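Local coordinates for protein UDP-N-acetylglucosamine pyrophosphorylase (Entamoeba histolytica, PDB 3OC9) that probably catalyses the formation of UDP-N-acetylglucosamine and diphosphate from UTP and N-acetylglucosamine 1-phosphate, at residues 93-98 with 174-179; 338-341 with 345-348; 357-362 with 367-372. All coordinates share one frame; numbering follows the deposited sequence. Where two conformers were deposited one is given.

Contact 1: 93-98 with 174-179; sequences MIHWFL and NEKGIK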
loop_
_atom_site.group_PDB
_atom_site.type_symbol
_atom_site.label_atom_id
_atom_site.label_comp_id
_atom_site.label_asym_id
_atom_site.label_seq_id
_atom_site.Cartn_x
_atom_site.Cartn_y
_atom_site.Cartn_z
ATOM N N MET A 93 19.224 0.629 8.909
ATOM C CA MET A 93 18.700 -0.167 7.768
ATOM C C MET A 93 17.220 -0.558 7.928
ATOM O O MET A 93 16.846 -1.107 8.963
ATOM C CB MET A 93 19.579 -1.427 7.539
ATOM C CG MET A 93 19.219 -2.267 6.289
ATOM S SD MET A 93 20.447 -3.530 5.798
ATOM C CE MET A 93 21.713 -2.509 5.082
ATOM N N ILE A 94 16.406 -0.270 6.906
ATOM C CA ILE A 94 15.019 -0.804 6.799
ATOM C C ILE A 94 14.939 -1.925 5.732
ATOM O O ILE A 94 15.048 -1.645 4.547
ATOM C CB ILE A 94 13.972 0.328 6.445
ATOM C CG1 ILE A 94 13.999 1.460 7.479
ATOM C CG2 ILE A 94 12.525 -0.277 6.322
ATOM C CD1 ILE A 94 13.204 2.744 7.008
ATOM N N HIS A 95 14.744 -3.182 6.146
ATOM C CA HIS A 95 14.595 -4.306 5.193
ATOM C C HIS A 95 13.222 -4.232 4.453
ATOM O O HIS A 95 12.219 -3.841 5.065
ATOM C CB HIS A 95 14.803 -5.663 5.922
ATOM C CG HIS A 95 16.245 -5.958 6.260
ATOM N ND1 HIS A 95 17.120 -6.520 5.353
ATOM C CD2 HIS A 95 16.970 -5.721 7.382
ATOM C CE1 HIS A 95 18.318 -6.636 5.907
ATOM N NE2 HIS A 95 18.260 -6.145 7.135
ATOM N N TRP A 96 13.202 -4.587 3.156
ATOM C CA TRP A 96 12.022 -4.475 2.260
ATOM C C TRP A 96 11.731 -5.843 1.619
ATOM O O TRP A 96 12.579 -6.374 0.880
ATOM C CB TRP A 96 12.292 -3.405 1.169
ATOM C CG TRP A 96 11.172 -3.109 0.153
ATOM C CD1 TRP A 96 9.860 -3.570 0.175
ATOM C CD2 TRP A 96 11.278 -2.274 -1.012
ATOM N NE1 TRP A 96 9.166 -3.062 -0.919
ATOM C CE2 TRP A 96 10.008 -2.271 -1.656
ATOM C CE3 TRP A 96 12.325 -1.524 -1.573
ATOM C CZ2 TRP A 96 9.757 -1.545 -2.838
ATOM C CZ3 TRP A 96 12.077 -0.787 -2.759
ATOM C CH2 TRP A 96 10.793 -0.802 -3.369
ATOM N N PHE A 97 10.548 -6.402 1.915
ATOM C CA PHE A 97 10.131 -7.730 1.406
ATOM C C PHE A 97 9.082 -7.502 0.290
ATOM O O PHE A 97 8.031 -6.884 0.536
ATOM C CB PHE A 97 9.591 -8.594 2.581
ATOM C CG PHE A 97 10.579 -8.722 3.731
ATOM C CD1 PHE A 97 11.657 -9.628 3.651
ATOM C CD2 PHE A 97 10.456 -7.932 4.873
ATOM C CE1 PHE A 97 12.605 -9.723 4.690
ATOM C CE2 PHE A 97 11.391 -8.024 5.932
ATOM C CZ PHE A 97 12.473 -8.931 5.834
ATOM N N LEU A 98 9.386 -7.995 -0.922
ATOM C CA LEU A 98 8.554 -7.737 -2.106
ATOM C C LEU A 98 7.938 -9.027 -2.619
ATOM O O LEU A 98 8.652 -9.919 -3.092
ATOM C CB LEU A 98 9.378 -7.090 -3.231
ATOM C CG LEU A 98 9.855 -5.662 -3.026
ATOM C CD1 LEU A 98 11.241 -5.704 -2.427
ATOM C CD2 LEU A 98 9.860 -4.913 -4.370
ATOM N N ASN A 174 13.058 -12.573 13.163
ATOM C CA ASN A 174 13.495 -12.842 14.544
ATOM C C ASN A 174 15.021 -12.699 14.711
ATOM O O ASN A 174 15.488 -12.118 15.694
ATOM C CB ASN A 174 12.981 -14.216 15.048
ATOM C CG ASN A 174 11.451 -14.238 15.257
ATOM O OD1 ASN A 174 10.850 -13.250 15.688
ATOM N ND2 ASN A 174 10.825 -15.372 14.949
ATOM N N GLU A 175 15.784 -13.193 13.740
ATOM C CA GLU A 175 17.262 -13.072 13.741
ATOM C C GLU A 175 17.734 -11.598 13.778
ATOM O O GLU A 175 18.667 -11.247 14.524
ATOM C CB GLU A 175 17.821 -13.798 12.511
ATOM C CG GLU A 175 19.304 -13.583 12.198
ATOM C CD GLU A 175 19.761 -14.315 10.927
ATOM O OE1 GLU A 175 18.918 -14.954 10.239
ATOM O OE2 GLU A 175 20.979 -14.250 10.621
ATOM N N LYS A 176 17.067 -10.751 12.987
ATOM C CA LYS A 176 17.393 -9.315 12.856
ATOM C C LYS A 176 16.793 -8.399 13.949
ATOM O O LYS A 176 17.162 -7.216 14.042
ATOM C CB LYS A 176 16.976 -8.800 11.463
ATOM C CG LYS A 176 17.684 -9.453 10.275
ATOM C CD LYS A 176 19.099 -8.901 10.104
ATOM C CE LYS A 176 19.931 -9.777 9.190
ATOM N NZ LYS A 176 21.317 -9.242 9.075
ATOM N N GLY A 177 15.881 -8.931 14.760
ATOM C CA GLY A 177 15.187 -8.143 15.799
ATOM C C GLY A 177 14.014 -7.284 15.298
ATOM O O GLY A 177 13.568 -6.362 15.993
ATOM N N ILE A 178 13.519 -7.576 14.093
ATOM C CA ILE A 178 12.365 -6.847 13.516
ATOM C C ILE A 178 11.055 -7.137 14.280
ATOM O O ILE A 178 10.654 -8.310 14.445
ATOM C CB ILE A 178 12.215 -7.134 11.998
ATOM C CG1 ILE A 178 13.438 -6.583 11.230
ATOM C CG2 ILE A 178 10.848 -6.563 11.446
ATOM C CD1 ILE A 178 13.539 -7.068 9.765
ATOM N N LYS A 179 10.423 -6.070 14.775
ATOM C CA LYS A 179 9.226 -6.167 15.635
ATOM C C LYS A 179 7.922 -5.689 14.967
ATOM O O LYS A 179 6.835 -6.168 15.328
ATOM C CB LYS A 179 9.428 -5.385 16.946
ATOM C CG LYS A 179 10.610 -5.834 17.844
ATOM C CD LYS A 179 10.346 -7.217 18.460
ATOM C CE LYS A 179 11.430 -7.622 19.452
ATOM N NZ LYS A 179 10.902 -8.691 20.357
#

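Contact 2: 338-341 with 345-348; sequences NSLN and DNVN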
loop_
_atom_site.group_PDB
_atom_site.type_symbol
_atom_site.label_atom_id
_atom_site.label_comp_id
_atom_site.label_asym_id
_atom_site.label_seq_id
_atom_site.Cartn_x
_atom_site.Cartn_y
_atom_site.Cartn_z
ATOM N N ASN A 338 -6.051 3.845 -13.712
ATOM C CA ASN A 338 -6.612 3.943 -15.073
ATOM C C ASN A 338 -5.731 4.737 -16.060
ATOM O O ASN A 338 -4.907 5.576 -15.657
ATOM C CB ASN A 338 -8.011 4.602 -15.023
ATOM C CG ASN A 338 -8.987 3.888 -14.098
ATOM O OD1 ASN A 338 -9.195 2.668 -14.191
ATOM N ND2 ASN A 338 -9.618 4.659 -13.201
ATOM N N SER A 339 -5.909 4.479 -17.358
ATOM C CA SER A 339 -5.337 5.323 -18.408
ATOM C C SER A 339 -6.099 6.654 -18.485
ATOM O O SER A 339 -7.088 6.848 -17.773
ATOM C CB SER A 339 -5.416 4.610 -19.772
ATOM O OG SER A 339 -6.765 4.488 -20.190
ATOM N N LEU A 340 -5.652 7.549 -19.368
ATOM C CA LEU A 340 -6.294 8.862 -19.559
ATOM C C LEU A 340 -7.633 8.819 -20.327
ATOM O O LEU A 340 -8.261 9.869 -20.564
ATOM C CB LEU A 340 -5.317 9.862 -20.207
ATOM C CG LEU A 340 -4.123 10.372 -19.380
ATOM C CD1 LEU A 340 -3.241 11.301 -20.201
ATOM C CD2 LEU A 340 -4.586 11.087 -18.103
ATOM N N ASN A 341 -8.076 7.622 -20.702
ATOM C CA ASN A 341 -9.420 7.438 -21.267
ATOM C C ASN A 341 -10.536 7.337 -20.190
ATOM O O ASN A 341 -11.715 7.196 -20.530
ATOM C CB ASN A 341 -9.449 6.243 -22.237
ATOM C CG ASN A 341 -8.371 6.338 -23.322
ATOM O OD1 ASN A 341 -7.499 5.464 -23.428
ATOM N ND2 ASN A 341 -8.421 7.404 -24.125
ATOM N N ASP A 345 -8.512 8.562 -11.007
ATOM C CA ASP A 345 -7.345 7.692 -10.654
ATOM C C ASP A 345 -6.352 7.474 -11.816
ATOM O O ASP A 345 -6.012 6.320 -12.153
ATOM C CB ASP A 345 -7.806 6.348 -10.059
ATOM C CG ASP A 345 -8.608 6.509 -8.762
ATOM O OD1 ASP A 345 -8.601 7.601 -8.163
ATOM O OD2 ASP A 345 -9.237 5.527 -8.336
ATOM N N ASN A 346 -5.903 8.585 -12.412
ATOM C CA ASN A 346 -4.968 8.572 -13.570
ATOM C C ASN A 346 -3.714 9.454 -13.346
ATOM O O ASN A 346 -3.540 10.026 -12.261
ATOM C CB ASN A 346 -5.714 8.936 -14.874
ATOM C CG ASN A 346 -6.257 10.362 -14.876
ATOM O OD1 ASN A 346 -5.603 11.297 -14.400
ATOM N ND2 ASN A 346 -7.459 10.541 -15.446
ATOM N N VAL A 347 -2.824 9.554 -14.344
ATOM C CA VAL A 347 -1.565 10.288 -14.153
ATOM C C VAL A 347 -1.758 11.776 -13.869
ATOM O O VAL A 347 -0.985 12.370 -13.119
ATOM C CB VAL A 347 -0.508 10.047 -15.294
ATOM C CG1 VAL A 347 -0.017 8.612 -15.276
ATOM C CG2 VAL A 347 -1.067 10.420 -16.680
ATOM N N ASN A 348 -2.811 12.366 -14.444
ATOM C CA ASN A 348 -3.152 13.768 -14.198
ATOM C C ASN A 348 -3.722 14.045 -12.800
ATOM O O ASN A 348 -3.362 15.060 -12.192
ATOM C CB ASN A 348 -4.084 14.313 -15.299
ATOM C CG ASN A 348 -3.340 14.555 -16.615
ATOM O OD1 ASN A 348 -2.118 14.739 -16.626
ATOM N ND2 ASN A 348 -4.072 14.548 -17.728
HETATM O O HOH W 1 -3.134 7.524 -16.612
#

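Contact 3: 357-362 with 367-372; sequences LNIYYL and AIVDDS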
loop_
_atom_site.group_PDB
_atom_site.type_symbol
_atom_site.label_atom_id
_atom_site.label_comp_id
_atom_site.label_asym_id
_atom_site.label_seq_id
_atom_site.Cartn_x
_atom_site.Cartn_y
_atom_site.Cartn_z
ATOM N N LEU A 357 -0.103 19.083 -2.282
ATOM C CA LEU A 357 0.570 18.707 -1.028
ATOM C C LEU A 357 1.917 19.450 -0.836
ATOM O O LEU A 357 2.219 19.949 0.271
ATOM C CB LEU A 357 0.768 17.175 -0.957
ATOM C CG LEU A 357 1.437 16.625 0.309
ATOM C CD1 LEU A 357 0.667 17.024 1.583
ATOM C CD2 LEU A 357 1.612 15.081 0.211
ATOM N N ASN A 358 2.721 19.523 -1.897
ATOM C CA ASN A 358 4.047 20.137 -1.813
ATOM C C ASN A 358 3.977 21.659 -1.517
ATOM O O ASN A 358 4.791 22.197 -0.749
ATOM C CB ASN A 358 4.871 19.840 -3.087
ATOM C CG ASN A 358 5.250 18.363 -3.220
ATOM O OD1 ASN A 358 5.272 17.624 -2.233
ATOM N ND2 ASN A 358 5.559 17.936 -4.440
ATOM N N ILE A 359 2.974 22.322 -2.083
ATOM C CA ILE A 359 2.681 23.745 -1.761
ATOM C C ILE A 359 2.316 23.940 -0.273
ATOM O O ILE A 359 2.855 24.841 0.402
ATOM C CB ILE A 359 1.566 24.305 -2.676
ATOM C CG1 ILE A 359 2.045 24.319 -4.130
ATOM C CG2 ILE A 359 1.120 25.707 -2.216
ATOM C CD1 ILE A 359 0.937 24.595 -5.140
ATOM N N TYR A 360 1.421 23.090 0.232
ATOM C CA TYR A 360 1.071 23.050 1.658
ATOM C C TYR A 360 2.304 22.905 2.574
ATOM O O TYR A 360 2.421 23.634 3.572
ATOM C CB TYR A 360 -0.001 21.957 1.926
ATOM C CG TYR A 360 -0.262 21.628 3.409
ATOM C CD1 TYR A 360 -1.179 22.371 4.160
ATOM C CD2 TYR A 360 0.402 20.568 4.042
ATOM C CE1 TYR A 360 -1.425 22.071 5.506
ATOM C CE2 TYR A 360 0.169 20.264 5.396
ATOM C CZ TYR A 360 -0.744 21.018 6.117
ATOM O OH TYR A 360 -0.990 20.735 7.455
ATOM N N TYR A 361 3.217 21.982 2.247
ATOM C CA TYR A 361 4.420 21.761 3.070
ATOM C C TYR A 361 5.356 23.007 3.064
ATOM O O TYR A 361 5.900 23.407 4.115
ATOM C CB TYR A 361 5.172 20.489 2.628
ATOM C CG TYR A 361 4.561 19.157 3.123
ATOM C CD1 TYR A 361 3.884 19.075 4.357
ATOM C CD2 TYR A 361 4.714 17.977 2.368
ATOM C CE1 TYR A 361 3.340 17.830 4.823
ATOM C CE2 TYR A 361 4.173 16.736 2.824
ATOM C CZ TYR A 361 3.496 16.682 4.050
ATOM O OH TYR A 361 2.957 15.469 4.506
ATOM N N LEU A 362 5.522 23.625 1.898
ATOM C CA LEU A 362 6.302 24.872 1.807
ATOM C C LEU A 362 5.749 25.994 2.708
ATOM O O LEU A 362 6.523 26.677 3.383
ATOM C CB LEU A 362 6.428 25.354 0.352
ATOM C CG LEU A 362 7.457 24.657 -0.546
ATOM C CD1 LEU A 362 7.241 24.997 -2.042
ATOM C CD2 LEU A 362 8.921 24.940 -0.134
ATOM N N ALA A 367 7.323 29.550 4.199
ATOM C CA ALA A 367 7.507 30.191 2.888
ATOM C C ALA A 367 6.225 30.852 2.374
ATOM O O ALA A 367 5.129 30.530 2.834
ATOM C CB ALA A 367 8.031 29.194 1.870
ATOM N N ILE A 368 6.380 31.792 1.439
ATOM C CA ILE A 368 5.252 32.408 0.725
ATOM C C ILE A 368 5.266 31.883 -0.712
ATOM O O ILE A 368 6.289 31.963 -1.384
ATOM C CB ILE A 368 5.330 33.976 0.738
ATOM C CG1 ILE A 368 5.282 34.513 2.177
ATOM C CG2 ILE A 368 4.205 34.597 -0.097
ATOM C CD1 ILE A 368 6.649 34.522 2.887
ATOM N N VAL A 369 4.137 31.337 -1.173
ATOM C CA VAL A 369 4.077 30.696 -2.499
ATOM C C VAL A 369 3.126 31.415 -3.455
ATOM O O VAL A 369 1.955 31.641 -3.138
ATOM C CB VAL A 369 3.699 29.170 -2.404
ATOM C CG1 VAL A 369 3.666 28.517 -3.788
ATOM C CG2 VAL A 369 4.672 28.426 -1.501
ATOM N N ASP A 370 3.649 31.746 -4.633
ATOM C CA ASP A 370 2.920 32.463 -5.679
ATOM C C ASP A 370 2.655 31.517 -6.861
ATOM O O ASP A 370 3.578 31.188 -7.605
ATOM C CB ASP A 370 3.761 33.683 -6.107
ATOM C CG ASP A 370 3.164 34.458 -7.286
ATOM O OD1 ASP A 370 2.137 34.039 -7.863
ATOM O OD2 ASP A 370 3.746 35.508 -7.636
ATOM N N ASP A 371 1.402 31.076 -7.018
ATOM C CA ASP A 371 1.038 30.100 -8.070
ATOM C C ASP A 371 0.300 30.675 -9.297
ATOM O O ASP A 371 -0.336 29.935 -10.054
ATOM C CB ASP A 371 0.297 28.873 -7.476
ATOM C CG ASP A 371 -1.091 29.206 -6.912
ATOM O OD1 ASP A 371 -1.596 30.324 -7.131
ATOM O OD2 ASP A 371 -1.694 28.326 -6.246
ATOM N N SER A 372 0.410 31.987 -9.496
ATOM C CA SER A 372 -0.368 32.698 -10.521
ATOM C C SER A 372 -0.051 32.304 -11.974
ATOM O O SER A 372 -0.918 32.418 -12.847
ATOM C CB SER A 372 -0.220 34.216 -10.346
ATOM O OG SER A 372 1.078 34.637 -10.730
#

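Contact 1: 93-98 with 174-179
His95, on strand 95-100, points toward Ile178 and Lys176, which lie just beyond the end of a helix and on its last turn. Its CB comes first, 4.3 Å from Ile178 CD1. The torsion at CB, chi1 -74°, sets CG beside the backbone N and carries the imidazole on past the isoleucine, leaving CD2 4.4 Å from the same Ile178 CD1. Over one face of the ring lies Met93 CG, 4.0 Å above its plane and offset toward the rim. ND1 is hydrogen-bonded to His126, so this buried nitrogen has a polar partner. At the tip, NE2 lies 4.1 Å from Lys176 CD. The methylene approaches the ring obliquely, and the two side chains cross at about a right angle. Lysine suits this border because its aliphatic middle can touch the ring while its ammonium continues toward the surface; a bend at chi2 (-77°) shapes that path. Lys176 NZ remains 4.8 Å from His95 NE2, and the nearby ammonium would probably make protonation of the imidazole less favourable.

Phe97, two residues along the strand, meets the same methyl with its ring edge: CZ is 4.5 Å from Ile178 CD1. A branched aliphatic residue with a protruding terminal methyl therefore serves both aromatic neighbours. Gly177 suits the helix end, since a positive phi favours glycine; it belongs to the Schellman motif closing helix 169-176.

That helix packs over one face of the mixed central sheet, in its parallel part, where Phe172 meets His95 edge-to-face and Met173 touches both Phe97 and Ile178. Trp96 faces helix 68-87 instead, while the strand itself runs between strands 36-41 and 125-134.

Contact 2: 338-341 with 345-348
Asn338 and Asp345 join their backbones just before helix 347-364, whose N-cap is Asn346. The link is a hydrogen bond from Asn338 N to Asp345 O, 2.9 Å long. It draws the two ends of a short loop together.

Side-chain hydrogen bonds tie the loop to the helix start. Asn346 caps the helix by accepting from Thr349 N through OD1, while its ND2 gives a bond to Glu342 O; asparagine suits the place because one amide can do both. With chi1 at 65°, its CG sits between the backbone N and the carbonyl carbon, which turns OD1 toward the helix start. Asn338 likewise uses both ends of its amide, toward Phe344 O and Arg48. Arg48 lies in the glycine-rich segment after strand 36-41, which is consistent with the nucleotide-binding motif of this family.

Van der Waals packing comes from Leu340, which lays CD2 across the start of the helix. Its contact with Val347 CG2, at 3.9 Å, is the only one between apolar groups; 3.7 Å from Asn346 CG and 3.5 Å from Asn348 ND2, the same methyl rests against amides. A single leucine thus covers three consecutive residues, crossing each at about a right angle.

Water completes the join: one molecule donates to Asn338 O at 2.8 Å and accepts from Val347 N at 3.1 Å, serving an amide of the first helical turn.

Contact 3: 357-362 with 367-372
Val369 sends its two methyls to different residues of the helix, and each finds an aliphatic partner. CG1 meets Ile359 CG2 at 4.1 Å, while CG2 lies 4.0 Å from Leu362 CB. The valine torsion explains this division: with chi1 at -179°, CG1 stands opposite the backbone N and CG2 swings beside it, directing one to Ile359 and the other to Leu362. Ile359 and Leu362 are three residues apart and thus point from one side of the helix. Branching at CB suits both Ile359 and Val369, because methyls close to each backbone can meet without long, flexible chains between them.

Nearer the turn, Ala367 adds a small apolar contact, its CB 4.4 Å from Leu362 CB. The same methyl lies 3.3 Å from Leu362 O, a closeness that a compact side chain accommodates.

The unit is a helix leading through a short connection into a strand: helix 347-364 lies against strand 368-370, which pairs in parallel with strand 397-399. Ile398 of that partner touches both Leu362 and Ala367, and Cys377 reaches Ile359 and Leu362.

The connection is tied by the backbone bond from Ala367 N to Leu362 O, 3.1 Å long, with an N-H...O angle of 154°. At the far end of the strand, Asp370 opens an Asx turn, its short carboxylate reaching the amide two residues on. OD1 accepts from Ser372 N, which comes almost straight onto the C-O bond, and from the second donor that serine supplies, Ser372 OG, on the syn side, 3.1 Å away and 17° out of the carboxylate plane.

How the contacts relate
Contacts 2 and 3 share helix 347-364: the first is built at its N-terminal cap and the second near its C-terminal end, with centres 25 Å apart and nearest atoms about 11 Å apart. Contact 1 belongs to the central sheet, its centre 35 Å from that of contact 2, on the opposite side of the chain's centre, and 37 Å from that of contact 3. An indirect link to a probable nucleotide site runs through the glycine-rich segment containing Arg48. This segment follows strand 36-41, a neighbour of the strand in contact 1, and its arginine bonds to Asn338 of contact 2. Contact 3 joins a small two-stranded sheet to the shared helix.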